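Long-range contacts in terminal oxygenase component of carbazole 1,9a-dioxygenase (PDB 3GKQ), which probably catalyses, as an iron-dependent Rieske-type terminal oxygenase, the dioxygenation of carbazole at its 1 and 9a positions with electrons supplied by a ferredoxin: residues Ala19-Asp23 against Asp348-Arg352; Asp103-Leu107 against Gly120-Thr126; Glu213-Arg217 against Phe229-His235. One frame throughout, in Å; residues are numbered along the deposited sequence.

Overall arrangement
Contacts 1 and 3 lie on the catalytic side of the chain and contact 2 in the Rieske domain, the two-part layout of a Rieske oxygenase. Contact 1 brings Ala19-Asp23 against Asp348-Arg352 and so closes a loop of 324 residues, within which contact 2 and then contact 3 form in series. The centres of contacts 1 and 3 are about 24 Å apart, and both lean on helix 361-373. Contact 2 lies with its centre about 38 Å from that of contact 1 and about 49 Å from that of contact 3, the latter on the opposite side of the chain's centre. Local hairpin-like pairings thus serve each domain, while one distant pairing ties a helix near the N-terminus to a late helix of the catalytic part.

Contact 1. Residues Ala19-Asp23 against Asp348-Arg352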
loop_
_atom_site.group_PDB
_atom_site.type_symbol
_atom_site.label_atom_id
_atom_site.label_comp_id
_atom_site.label_asym_id
_atom_site.label_seq_id
_atom_site.Cartn_x
_atom_site.Cartn_y
_atom_site.Cartn_z
ATOM N N ALA A 19 4.855 17.233 -25.233
ATOM C CA ALA A 19 5.710 16.476 -24.326
ATOM C C ALA A 19 5.744 17.095 -22.923
ATOM O O ALA A 19 5.725 16.378 -21.927
ATOM C CB ALA A 19 7.120 16.386 -24.894
ATOM N N PRO A 20 5.802 18.436 -22.823
ATOM C CA PRO A 20 5.833 19.058 -21.493
ATOM C C PRO A 20 4.585 18.713 -20.673
ATOM O O PRO A 20 4.661 18.487 -19.468
ATOM C CB PRO A 20 5.922 20.550 -21.810
ATOM C CG PRO A 20 6.673 20.572 -23.112
ATOM C CD PRO A 20 6.008 19.444 -23.878
ATOM N N TYR A 21 3.438 18.684 -21.344
ATOM C CA TYR A 21 2.169 18.360 -20.702
ATOM C C TYR A 21 2.256 16.945 -20.146
ATOM O O TYR A 21 1.777 16.664 -19.046
ATOM C CB TYR A 21 1.036 18.461 -21.729
ATOM C CG TYR A 21 -0.345 18.114 -21.221
ATOM C CD1 TYR A 21 -1.047 18.989 -20.394
ATOM C CD2 TYR A 21 -0.974 16.933 -21.616
ATOM C CE1 TYR A 21 -2.345 18.703 -19.978
ATOM C CE2 TYR A 21 -2.273 16.634 -21.206
ATOM C CZ TYR A 21 -2.954 17.524 -20.393
ATOM O OH TYR A 21 -4.249 17.251 -20.020
ATOM N N ILE A 22 2.872 16.052 -20.913
ATOM C CA ILE A 22 3.040 14.670 -20.481
ATOM C C ILE A 22 3.867 14.595 -19.195
ATOM O O ILE A 22 3.618 13.742 -18.341
ATOM C CB ILE A 22 3.727 13.828 -21.579
ATOM C CG1 ILE A 22 2.760 13.635 -22.753
ATOM C CG2 ILE A 22 4.161 12.472 -21.013
ATOM C CD1 ILE A 22 3.368 12.929 -23.944
ATOM N N ASP A 23 4.841 15.490 -19.054
ATOM C CA ASP A 23 5.690 15.507 -17.861
ATOM C C ASP A 23 5.080 16.250 -16.672
ATOM O O ASP A 23 5.548 16.093 -15.542
ATOM C CB ASP A 23 7.052 16.144 -18.167
ATOM C CG ASP A 23 7.892 15.309 -19.109
ATOM O OD1 ASP A 23 8.001 14.082 -18.886
ATOM O OD2 ASP A 23 8.454 15.880 -20.068
ATOM N N ASP A 348 2.157 7.004 -18.137
ATOM C CA ASP A 348 2.505 7.643 -19.408
ATOM C C ASP A 348 2.195 6.829 -20.666
ATOM O O ASP A 348 2.279 7.352 -21.775
ATOM C CB ASP A 348 3.991 8.032 -19.433
ATOM C CG ASP A 348 4.383 8.939 -18.282
ATOM O OD1 ASP A 348 3.664 9.923 -18.024
ATOM O OD2 ASP A 348 5.418 8.675 -17.638
ATOM N N ARG A 349 1.837 5.559 -20.507
ATOM C CA ARG A 349 1.538 4.725 -21.671
ATOM C C ARG A 349 0.327 5.237 -22.450
ATOM O O ARG A 349 0.284 5.161 -23.682
ATOM C CB ARG A 349 1.284 3.278 -21.240
ATOM C CG ARG A 349 2.459 2.629 -20.504
ATOM C CD ARG A 349 2.221 1.134 -20.286
ATOM N NE ARG A 349 2.071 0.432 -21.559
ATOM C CZ ARG A 349 1.856 -0.876 -21.678
ATOM N NH1 ARG A 349 1.762 -1.640 -20.593
ATOM N NH2 ARG A 349 1.731 -1.423 -22.884
ATOM N N GLY A 350 -0.653 5.763 -21.725
ATOM C CA GLY A 350 -1.858 6.262 -22.362
ATOM C C GLY A 350 -1.653 7.310 -23.441
ATOM O O GLY A 350 -2.322 7.278 -24.477
ATOM N N TRP A 351 -0.730 8.241 -23.215
ATOM C CA TRP A 351 -0.486 9.301 -24.191
ATOM C C TRP A 351 -0.048 8.755 -25.545
ATOM O O TRP A 351 -0.269 9.390 -26.580
ATOM C CB TRP A 351 0.572 10.278 -23.666
ATOM C CG TRP A 351 0.283 10.762 -22.284
ATOM C CD1 TRP A 351 0.956 10.433 -21.144
ATOM C CD2 TRP A 351 -0.797 11.610 -21.880
ATOM N NE1 TRP A 351 0.362 11.019 -20.054
ATOM C CE2 TRP A 351 -0.718 11.750 -20.476
ATOM C CE3 TRP A 351 -1.828 12.270 -22.568
ATOM C CZ2 TRP A 351 -1.627 12.517 -19.744
ATOM C CZ3 TRP A 351 -2.737 13.036 -21.838
ATOM C CH2 TRP A 351 -2.629 13.152 -20.442
ATOM N N ARG A 352 0.564 7.576 -25.540
ATOM C CA ARG A 352 1.036 6.963 -26.779
ATOM C C ARG A 352 0.053 5.945 -27.356
ATOM O O ARG A 352 -0.048 5.794 -28.570
ATOM C CB ARG A 352 2.366 6.239 -26.544
ATOM C CG ARG A 352 3.204 6.794 -25.403
ATOM C CD ARG A 352 3.806 8.143 -25.735
ATOM N NE ARG A 352 4.551 8.683 -24.599
ATOM C CZ ARG A 352 5.384 9.717 -24.673
ATOM N NH1 ARG A 352 5.584 10.330 -25.833
ATOM N NH2 ARG A 352 6.016 10.137 -23.586
HETATM O O HOH W 1 4.424 12.024 -16.485
#
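Ile22 and Asp348 mark the nearest approach of the two backbones, their CA atoms 7.1 Å apart where helix 19-23 faces the first turn of helix 349-353. No direct hydrogen bond spans the gap, and the work falls to side chains. Ile22 touches two flat groups, one with each end of its longer branch. Its CG1 sits over one face of the Trp351 indole, 4.0 Å from the centroid of the five-membered ring and 20° off the normal, a CH-pi contact. With CG1 beside the backbone N (chi1 -70°) and CD1 extended beyond it, the terminal methyl is carried on to the neighbouring arginine: CD1 of Ile22 lies over a face of the Arg352 guanidinium, 3.9 Å from CZ. The other branch, CG2, meets Trp351 CD1 at 3.8 Å.

Tyr21 reaches the opposite end of the indole in an offset edge-to-face pair, the edge of Tyr21 toward the face of the Trp351 six-membered ring, with planes at 75° and centroids 5.4 Å apart. The closest atoms are Tyr21 CE2 and Trp351 CH2. The arrangement illustrates how an N-terminal helix can be stitched onto the C-terminal part of a ring-hydroxylase catalytic domain. Helices 174-181 and 361-373 complete the surroundings: Glu179 takes the Tyr21 hydroxyl in a hydrogen bond, and Trp351 also packs on Met176.

Beside this apolar patch a water joins the segments, donating to Ile22 O and to Asp348 OD1 at 2.7 Å each. The Ile22 carbonyl also receives a hydrogen bond from Arg175, which gives this helix-end oxygen a second partner beside the water.

Contact 2. Residues Asp103-Leu107 against Gly120-Thr126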
loop_
_atom_site.group_PDB
_atom_site.type_symbol
_atom_site.label_atom_id
_atom_site.label_comp_id
_atom_site.label_asym_id
_atom_site.label_seq_id
_atom_site.Cartn_x
_atom_site.Cartn_y
_atom_site.Cartn_z
ATOM N N ASP A 103 2.661 36.820 8.344
ATOM C CA ASP A 103 2.832 37.694 7.192
ATOM C C ASP A 103 4.131 37.558 6.405
ATOM O O ASP A 103 4.128 37.757 5.193
ATOM C CB ASP A 103 2.595 39.170 7.580
ATOM C CG ASP A 103 3.563 39.682 8.635
ATOM O OD1 ASP A 103 4.465 38.937 9.069
ATOM O OD2 ASP A 103 3.412 40.858 9.030
ATOM N N ASN A 104 5.229 37.207 7.064
ATOM C CA ASN A 104 6.492 37.069 6.345
ATOM C C ASN A 104 7.270 35.790 6.657
ATOM O O ASN A 104 8.393 35.620 6.190
ATOM C CB ASN A 104 7.393 38.288 6.603
ATOM C CG ASN A 104 7.721 38.477 8.075
ATOM O OD1 ASN A 104 7.628 37.544 8.874
ATOM N ND2 ASN A 104 8.123 39.693 8.437
ATOM N N GLY A 105 6.671 34.900 7.444
ATOM C CA GLY A 105 7.322 33.647 7.793
ATOM C C GLY A 105 8.610 33.739 8.601
ATOM O O GLY A 105 9.232 32.716 8.896
ATOM N N LYS A 106 9.007 34.949 8.983
ATOM C CA LYS A 106 10.249 35.135 9.737
ATOM C C LYS A 106 10.302 34.495 11.127
ATOM O O LYS A 106 9.341 34.563 11.897
ATOM C CB LYS A 106 10.560 36.627 9.869
ATOM C CG LYS A 106 11.797 36.918 10.714
ATOM C CD LYS A 106 11.999 38.417 10.920
ATOM C CE LYS A 106 13.180 38.696 11.848
ATOM N NZ LYS A 106 14.470 38.234 11.264
ATOM N N LEU A 107 11.437 33.867 11.431
ATOM C CA LEU A 107 11.658 33.245 12.731
ATOM C C LEU A 107 12.010 34.415 13.647
ATOM O O LEU A 107 13.161 34.849 13.693
ATOM C CB LEU A 107 12.833 32.269 12.661
ATOM C CG LEU A 107 13.243 31.568 13.958
ATOM C CD1 LEU A 107 12.097 30.709 14.470
ATOM C CD2 LEU A 107 14.479 30.715 13.707
ATOM N N GLY A 120 15.926 35.200 14.085
ATOM C CA GLY A 120 16.081 36.259 13.105
ATOM C C GLY A 120 16.932 35.919 11.892
ATOM O O GLY A 120 17.113 36.763 11.016
ATOM N N ARG A 121 17.453 34.696 11.821
ATOM C CA ARG A 121 18.293 34.312 10.687
ATOM C C ARG A 121 17.598 33.409 9.674
ATOM O O ARG A 121 18.217 32.962 8.708
ATOM C CB ARG A 121 19.565 33.608 11.176
ATOM C CG ARG A 121 20.530 34.506 11.935
ATOM C CD ARG A 121 21.873 33.813 12.157
ATOM N NE ARG A 121 22.810 34.681 12.869
ATOM C CZ ARG A 121 24.041 34.329 13.233
ATOM N NH1 ARG A 121 24.504 33.114 12.954
ATOM N NH2 ARG A 121 24.808 35.189 13.894
ATOM N N HIS A 122 16.315 33.140 9.884
ATOM C CA HIS A 122 15.596 32.258 8.975
ATOM C C HIS A 122 14.162 32.705 8.772
ATOM O O HIS A 122 13.630 33.511 9.538
ATOM C CB HIS A 122 15.584 30.833 9.534
ATOM C CG HIS A 122 16.934 30.320 9.925
ATOM N ND1 HIS A 122 17.835 29.819 9.012
ATOM C CD2 HIS A 122 17.534 30.227 11.136
ATOM C CE1 HIS A 122 18.932 29.437 9.641
ATOM N NE2 HIS A 122 18.775 29.673 10.933
ATOM N N ALA A 123 13.534 32.158 7.738
ATOM C CA ALA A 123 12.152 32.471 7.437
ATOM C C ALA A 123 11.525 31.336 6.644
ATOM O O ALA A 123 12.146 30.770 5.741
ATOM C CB ALA A 123 12.061 33.775 6.643
ATOM N N LEU A 124 10.297 31.000 7.015
ATOM C CA LEU A 124 9.528 29.968 6.338
ATOM C C LEU A 124 9.176 30.570 4.988
ATOM O O LEU A 124 9.121 31.792 4.852
ATOM C CB LEU A 124 8.232 29.708 7.104
ATOM C CG LEU A 124 7.974 28.460 7.948
ATOM C CD1 LEU A 124 9.249 27.830 8.450
ATOM C CD2 LEU A 124 7.054 28.867 9.092
ATOM N N LYS A 125 8.947 29.730 3.987
ATOM C CA LYS A 125 8.554 30.262 2.691
ATOM C C LYS A 125 7.111 30.731 2.815
ATOM O O LYS A 125 6.300 30.088 3.489
ATOM C CB LYS A 125 8.625 29.192 1.598
ATOM C CG LYS A 125 7.959 29.657 0.309
ATOM C CD LYS A 125 7.876 28.576 -0.740
ATOM C CE LYS A 125 6.860 28.970 -1.809
ATOM N NZ LYS A 125 7.102 30.335 -2.364
ATOM N N THR A 126 6.794 31.852 2.178
ATOM C CA THR A 126 5.436 32.375 2.203
ATOM C C THR A 126 4.886 32.293 0.781
ATOM O O THR A 126 5.645 32.299 -0.179
ATOM C CB THR A 126 5.390 33.845 2.669
ATOM O OG1 THR A 126 6.093 34.670 1.732
ATOM C CG2 THR A 126 6.033 33.988 4.045
#
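Leu107 is gripped through both its backbone polar atoms by the 120-126 loop. Its N donates to His122 O at 2.9 Å in an almost straight bond (172° at the hydrogen), and its O accepts from Gly120 N at 2.8 Å, a more bent bond whose donor nevertheless stands nearly along the C=O axis. A third bond, from Leu124 N to Gly105 O at 2.8 Å, enters from above the carbonyl plane of the glycine. The same oxygen also has Ala123 CA 3.3 Å away as a CA-H...O contact. Together these place Lys106 opposite Ala123, the single beta bridge between two otherwise irregular segments.

The turn leading into this bridge is itself held: Asn104 OD1 accepts from Lys106 N at 2.9 Å, an Asx turn that spans Gly105. This glycine has a positive phi (63°), and the close approach of the Leu124 carbonyl to it depends on its having no side chain on that side. The Thr126 methyl CG2 packs on the Asn104-Gly105 peptide, 3.4 Å from Asn104 C. A chi1 of 64° sets CG2 anti to the threonine's carbonyl carbon, which turns the methyl to that peptide.

Further along, Leu107 and His122 lie side by side and point the same way, with Leu107 CD2 at the edge of the imidazole and 4.0 Å from His122 CD2. Gln118 hydrogen-bonds His122 NE2, and Val355 of a neighbouring subunit packs on the same histidine. Leu107 also touches Trp98, a residue of the [2Fe-2S] pocket, while Leu124 packs on Leu73, which in sequence separates the cluster-binding Cys72 and His74. The paired loops thus form part of the second shell of a Rieske cluster-binding domain.

Contact 3. Residues Glu213-Arg217 against Phe229-His235; sequences EQLTR and FDLLGEH
Arg217 leaves its strand with CG anti to the backbone N (chi1 -178°) and then bends about CG-CD (chi3 68°), which swings its guanidinium over one face of the Phe229 ring. The planes are 27° apart, and NH2 of Arg217 stands 3.3 Å from CE2 of Phe229, toward the rim of the ring. Phe229 also meets Trp266 of the adjoining strand 262-266 edge-to-face.

The backbones beneath form an antiparallel hydrogen-bonded pair: Phe229 N donates to Arg217 O at 2.8 Å, and Arg217 N returns a longer bond to Phe229 O at 3.2 Å. Thr216 and Asp230 make the adjacent non-hydrogen-bonded pair. This hairpin borders the antiparallel sheet of the ring-hydroxylase domain, with 216-219 outermost within this chain. Where its strands 216-219 and 227-230 give way to loop, Leu231 N still reaches Leu215 O at 2.6 Å, from above the carbonyl plane, and a water adds a second bond to that oxygen. Asp230 OD1 accepts from Leu232 N, closing an Asx turn.

Farther out, Gln214 crosses His235 at about a right angle, its backbone O over the imidazole face.

The Leu231-Leu215 bond and the Asx turn would together tend to keep the loop fixed to the strand end, while the cationic guanidinium, resting over the rim of one face, would probably draw on the ring's pi electrons.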
loop_
_atom_site.group_PDB
_atom_site.type_symbol
_atom_site.label_atom_id
_atom_site.label_comp_id
_atom_site.label_asym_id
_atom_site.label_seq_id
_atom_site.Cartn_x
_atom_site.Cartn_y
_atom_site.Cartn_z
ATOM N N GLU A 213 -10.207 22.249 -38.757
ATOM C CA GLU A 213 -9.566 23.547 -38.579
ATOM C C GLU A 213 -10.418 24.658 -37.955
ATOM O O GLU A 213 -9.861 25.647 -37.472
ATOM C CB GLU A 213 -8.989 24.027 -39.914
ATOM C CG GLU A 213 -8.038 23.026 -40.570
ATOM C CD GLU A 213 -6.941 22.543 -39.629
ATOM O OE1 GLU A 213 -6.200 23.394 -39.086
ATOM O OE2 GLU A 213 -6.817 21.311 -39.436
ATOM N N GLN A 214 -11.745 24.525 -37.961
ATOM C CA GLN A 214 -12.574 25.566 -37.343
ATOM C C GLN A 214 -13.305 25.024 -36.123
ATOM O O GLN A 214 -14.282 25.619 -35.655
ATOM C CB GLN A 214 -13.598 26.146 -38.329
ATOM C CG GLN A 214 -14.046 27.583 -37.967
ATOM C CD GLN A 214 -15.014 28.189 -38.983
ATOM O OE1 GLN A 214 -14.907 27.931 -40.186
ATOM N NE2 GLN A 214 -15.955 29.008 -38.505
ATOM N N LEU A 215 -12.823 23.893 -35.611
ATOM C CA LEU A 215 -13.423 23.262 -34.439
ATOM C C LEU A 215 -12.930 23.935 -33.164
ATOM O O LEU A 215 -13.530 23.790 -32.102
ATOM C CB LEU A 215 -13.076 21.766 -34.389
ATOM C CG LEU A 215 -13.573 20.867 -35.526
ATOM C CD1 LEU A 215 -13.164 19.426 -35.249
ATOM C CD2 LEU A 215 -15.092 20.975 -35.650
ATOM N N THR A 216 -11.833 24.671 -33.270
ATOM C CA THR A 216 -11.281 25.348 -32.111
ATOM C C THR A 216 -10.689 26.697 -32.474
ATOM O O THR A 216 -10.450 26.996 -33.646
ATOM C CB THR A 216 -10.157 24.513 -31.442
ATOM O OG1 THR A 216 -9.031 24.430 -32.327
ATOM C CG2 THR A 216 -10.644 23.109 -31.116
ATOM N N ARG A 217 -10.459 27.503 -31.444
ATOM C CA ARG A 217 -9.850 28.814 -31.585
ATOM C C ARG A 217 -8.969 28.990 -30.355
ATOM O O ARG A 217 -9.418 28.771 -29.234
ATOM C CB ARG A 217 -10.916 29.915 -31.634
ATOM C CG ARG A 217 -10.333 31.313 -31.819
ATOM C CD ARG A 217 -11.402 32.330 -32.216
ATOM N NE ARG A 217 -12.373 32.595 -31.153
ATOM C CZ ARG A 217 -12.109 33.302 -30.057
ATOM N NH1 ARG A 217 -10.900 33.821 -29.869
ATOM N NH2 ARG A 217 -13.060 33.498 -29.151
ATOM N N PHE A 229 -10.945 27.645 -27.154
ATOM C CA PHE A 229 -12.399 27.681 -27.249
ATOM C C PHE A 229 -12.834 26.468 -28.050
ATOM O O PHE A 229 -12.283 26.184 -29.115
ATOM C CB PHE A 229 -12.872 28.951 -27.971
ATOM C CG PHE A 229 -12.933 30.166 -27.094
ATOM C CD1 PHE A 229 -13.987 30.343 -26.203
ATOM C CD2 PHE A 229 -11.931 31.127 -27.146
ATOM C CE1 PHE A 229 -14.040 31.463 -25.375
ATOM C CE2 PHE A 229 -11.975 32.250 -26.321
ATOM C CZ PHE A 229 -13.032 32.416 -25.434
ATOM N N ASP A 230 -13.816 25.744 -27.535
ATOM C CA ASP A 230 -14.320 24.579 -28.233
ATOM C C ASP A 230 -15.416 25.045 -29.182
ATOM O O ASP A 230 -16.490 25.474 -28.753
ATOM C CB ASP A 230 -14.852 23.561 -27.227
ATOM C CG ASP A 230 -15.619 22.442 -27.881
ATOM O OD1 ASP A 230 -15.321 22.102 -29.047
ATOM O OD2 ASP A 230 -16.518 21.888 -27.214
ATOM N N LEU A 231 -15.116 24.971 -30.476
ATOM C CA LEU A 231 -16.032 25.404 -31.524
ATOM C C LEU A 231 -16.682 24.249 -32.299
ATOM O O LEU A 231 -17.028 24.406 -33.470
ATOM C CB LEU A 231 -15.286 26.307 -32.512
ATOM C CG LEU A 231 -14.549 27.539 -31.968
ATOM C CD1 LEU A 231 -13.830 28.230 -33.125
ATOM C CD2 LEU A 231 -15.527 28.506 -31.293
ATOM N N LEU A 232 -16.842 23.096 -31.656
ATOM C CA LEU A 232 -17.454 21.945 -32.316
ATOM C C LEU A 232 -18.957 22.214 -32.434
ATOM O O LEU A 232 -19.592 21.862 -33.432
ATOM C CB LEU A 232 -17.218 20.675 -31.492
ATOM C CG LEU A 232 -17.297 19.296 -32.171
ATOM C CD1 LEU A 232 -17.235 18.212 -31.108
ATOM C CD2 LEU A 232 -18.574 19.151 -32.965
ATOM N N GLY A 233 -19.516 22.845 -31.403
ATOM C CA GLY A 233 -20.933 23.163 -31.394
ATOM C C GLY A 233 -21.354 23.920 -32.638
ATOM O O GLY A 233 -22.007 23.372 -33.528
ATOM N N GLU A 234 -20.953 25.184 -32.701
ATOM C CA GLU A 234 -21.275 26.061 -33.816
ATOM C C GLU A 234 -20.687 25.560 -35.136
ATOM O O GLU A 234 -20.749 26.258 -36.147
ATOM C CB GLU A 234 -20.756 27.473 -33.509
ATOM C CG GLU A 234 -21.152 28.551 -34.514
ATOM C CD GLU A 234 -20.562 29.912 -34.172
ATOM O OE1 GLU A 234 -20.908 30.460 -33.099
ATOM O OE2 GLU A 234 -19.750 30.433 -34.971
ATOM N N HIS A 235 -20.122 24.356 -35.138
ATOM C CA HIS A 235 -19.530 23.816 -36.360
ATOM C C HIS A 235 -19.712 22.308 -36.517
ATOM O O HIS A 235 -18.750 21.574 -36.775
ATOM C CB HIS A 235 -18.039 24.166 -36.412
ATOM C CG HIS A 235 -17.765 25.638 -36.338
ATOM N ND1 HIS A 235 -18.136 26.410 -35.256
ATOM C CD2 HIS A 235 -17.175 26.480 -37.218
ATOM C CE1 HIS A 235 -17.787 27.666 -35.475
ATOM N NE2 HIS A 235 -17.203 27.736 -36.657
HETATM O O HOH W 2 -13.833 21.401 -30.851
#